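Local coordinates for uncharacterized protein (Bacteroides uniformis, PDB 4IYK), which is of unknown function but probably binds carbohydrate, pairing a transthyretin-like N-terminal domain with an E-set-like C-terminal domain, at residues 137-142 against 201-206. Sequence-based numbering, arbitrary orientation.
Sequences KEIQLF and IGALAD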
loop_
_atom_site.group_PDB
_atom_site.type_symbol
_atom_site.label_atom_id
_atom_site.label_comp_id
_atom_site.label_asym_id
_atom_site.label_seq_id
_atom_site.Cartn_x
_atom_site.Cartn_y
_atom_site.Cartn_z
ATOM N N LYS A 137 -13.996 3.347 -4.058
ATOM C CA LYS A 137 -13.962 4.716 -4.583
ATOM C C LYS A 137 -13.155 4.780 -5.894
ATOM O O LYS A 137 -13.616 5.387 -6.861
ATOM C CB LYS A 137 -13.365 5.663 -3.525
ATOM C CG LYS A 137 -13.612 7.143 -3.779
ATOM C CD LYS A 137 -12.935 7.992 -2.709
ATOM C CE LYS A 137 -12.998 9.477 -2.999
ATOM N NZ LYS A 137 -12.139 10.264 -2.074
ATOM N N GLU A 138 -11.959 4.170 -5.930
ATOM C CA GLU A 138 -11.089 4.186 -7.114
ATOM C C GLU A 138 -10.298 2.892 -7.328
ATOM O O GLU A 138 -9.945 2.210 -6.364
ATOM C CB GLU A 138 -10.054 5.330 -7.022
ATOM C CG GLU A 138 -10.596 6.758 -6.997
ATOM C CD GLU A 138 -9.564 7.854 -6.805
ATOM O OE1 GLU A 138 -8.376 7.622 -7.121
ATOM O OE2 GLU A 138 -9.943 8.949 -6.331
ATOM N N ILE A 139 -9.938 2.620 -8.603
ATOM C CA ILE A 139 -9.018 1.540 -9.002
ATOM C C ILE A 139 -8.018 2.162 -9.992
ATOM O O ILE A 139 -8.381 3.045 -10.795
ATOM C CB ILE A 139 -9.653 0.210 -9.520
ATOM C CG1 ILE A 139 -10.581 0.435 -10.738
ATOM C CG2 ILE A 139 -10.345 -0.558 -8.374
ATOM C CD1 ILE A 139 -10.890 -0.823 -11.597
ATOM N N GLN A 140 -6.745 1.750 -9.886
ATOM C CA GLN A 140 -5.715 2.305 -10.733
ATOM C C GLN A 140 -4.549 1.365 -10.891
ATOM O O GLN A 140 -4.152 0.668 -9.941
ATOM C CB GLN A 140 -5.225 3.658 -10.167
ATOM C CG GLN A 140 -4.274 4.409 -11.108
ATOM C CD GLN A 140 -4.217 5.881 -10.804
ATOM O OE1 GLN A 140 -4.820 6.375 -9.865
ATOM N NE2 GLN A 140 -3.427 6.595 -11.539
ATOM N N LEU A 141 -3.992 1.364 -12.120
ATOM C CA LEU A 141 -2.784 0.644 -12.466
ATOM C C LEU A 141 -1.660 1.667 -12.481
ATOM O O LEU A 141 -1.519 2.431 -13.442
ATOM C CB LEU A 141 -2.914 -0.125 -13.811
ATOM C CG LEU A 141 -1.682 -0.942 -14.258
ATOM C CD1 LEU A 141 -1.273 -1.992 -13.195
ATOM C CD2 LEU A 141 -1.940 -1.629 -15.616
ATOM N N PHE A 142 -0.901 1.739 -11.370
ATOM C CA PHE A 142 0.204 2.690 -11.272
ATOM C C PHE A 142 1.413 2.172 -12.007
ATOM O O PHE A 142 1.663 0.971 -12.008
ATOM C CB PHE A 142 0.552 3.009 -9.809
ATOM C CG PHE A 142 -0.595 3.638 -9.057
ATOM C CD1 PHE A 142 -0.887 4.998 -9.205
ATOM C CD2 PHE A 142 -1.427 2.863 -8.244
ATOM C CE1 PHE A 142 -1.945 5.583 -8.493
ATOM C CE2 PHE A 142 -2.491 3.450 -7.537
ATOM C CZ PHE A 142 -2.755 4.801 -7.685
ATOM N N ILE A 201 -1.180 -2.556 -9.101
ATOM C CA ILE A 201 -2.631 -2.383 -8.981
ATOM C C ILE A 201 -2.902 -1.749 -7.616
ATOM O O ILE A 201 -2.421 -2.282 -6.620
ATOM C CB ILE A 201 -3.385 -3.740 -9.090
ATOM C CG1 ILE A 201 -3.191 -4.396 -10.458
ATOM C CG2 ILE A 201 -4.912 -3.578 -8.728
ATOM C CD1 ILE A 201 -3.381 -5.938 -10.446
ATOM N N GLY A 202 -3.683 -0.674 -7.594
ATOM C CA GLY A 202 -4.137 -0.012 -6.383
ATOM C C GLY A 202 -5.659 0.068 -6.312
ATOM O O GLY A 202 -6.334 0.182 -7.340
ATOM N N ALA A 203 -6.212 0.037 -5.103
ATOM C CA ALA A 203 -7.653 0.175 -4.875
ATOM C C ALA A 203 -7.871 1.050 -3.673
ATOM O O ALA A 203 -7.328 0.772 -2.606
ATOM C CB ALA A 203 -8.322 -1.182 -4.679
ATOM N N LEU A 204 -8.614 2.146 -3.875
ATOM C CA LEU A 204 -8.924 3.139 -2.854
ATOM C C LEU A 204 -10.347 2.922 -2.321
ATOM O O LEU A 204 -11.334 3.038 -3.055
ATOM C CB LEU A 204 -8.739 4.583 -3.397
ATOM C CG LEU A 204 -8.934 5.730 -2.364
ATOM C CD1 LEU A 204 -7.867 5.687 -1.266
ATOM C CD2 LEU A 204 -8.952 7.121 -3.067
ATOM N N ALA A 205 -10.444 2.621 -1.031
ATOM C CA ALA A 205 -11.739 2.413 -0.362
ATOM C C ALA A 205 -12.375 3.731 0.068
ATOM O O ALA A 205 -11.710 4.757 0.119
ATOM C CB ALA A 205 -11.558 1.518 0.859
ATOM N N ASP A 206 -13.655 3.658 0.431
ATOM C CA ASP A 206 -14.477 4.709 1.017
ATOM C C ASP A 206 -14.992 4.122 2.351
ATOM O O ASP A 206 -15.671 3.087 2.343
ATOM C CB ASP A 206 -15.574 5.110 0.021
ATOM C CG ASP A 206 -16.611 6.081 0.556
ATOM O OD1 ASP A 206 -16.241 6.967 1.363
ATOM O OD2 ASP A 206 -17.780 5.972 0.150
#
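K137 and E138 share one partner, L204, in a classic beta bulge at one end of an antiparallel strand pair in the sheet of the E-set-like C-terminal domain. The L204 carbonyl oxygen accepts from both amides: K137 N lies 2.9 Å from L204 O, almost in line with the carbonyl bond, whereas E138 N reaches L204 O at 3.2 Å in the plane of the carbonyl, at a lone pair. L204 N returns a bond to E138 O (2.8 Å). Past the bulge the pairing is regular: Q140 and G202 exchange two backbone bonds, the shorter from G202 N to Q140 O at 2.7 Å, and I139 with A203 and L141 with I201 form non-hydrogen-bonded pairs. The L204 side chain runs alongside those of K137 and E138, out over the same face; chi1 -175° swings CG away from the backbone N, and chi2 65° then puts L204 CD2 3.9 Å from E138 CD. The F142 ring lies on the face that carries E138, Q140 and L204, its edge directed at the glycine backbone, with F142 CE2 4.0 Å from G202 CA. On the other face I139, L141, I201 and A203 are buried, I139 and L141 packing on strand 178-183, and I201 and A203 on strand 107-117. H215 meets the F142 ring edge-to-face, and Q140 CG sits 3.6 Å above one face of that ring, near its margin.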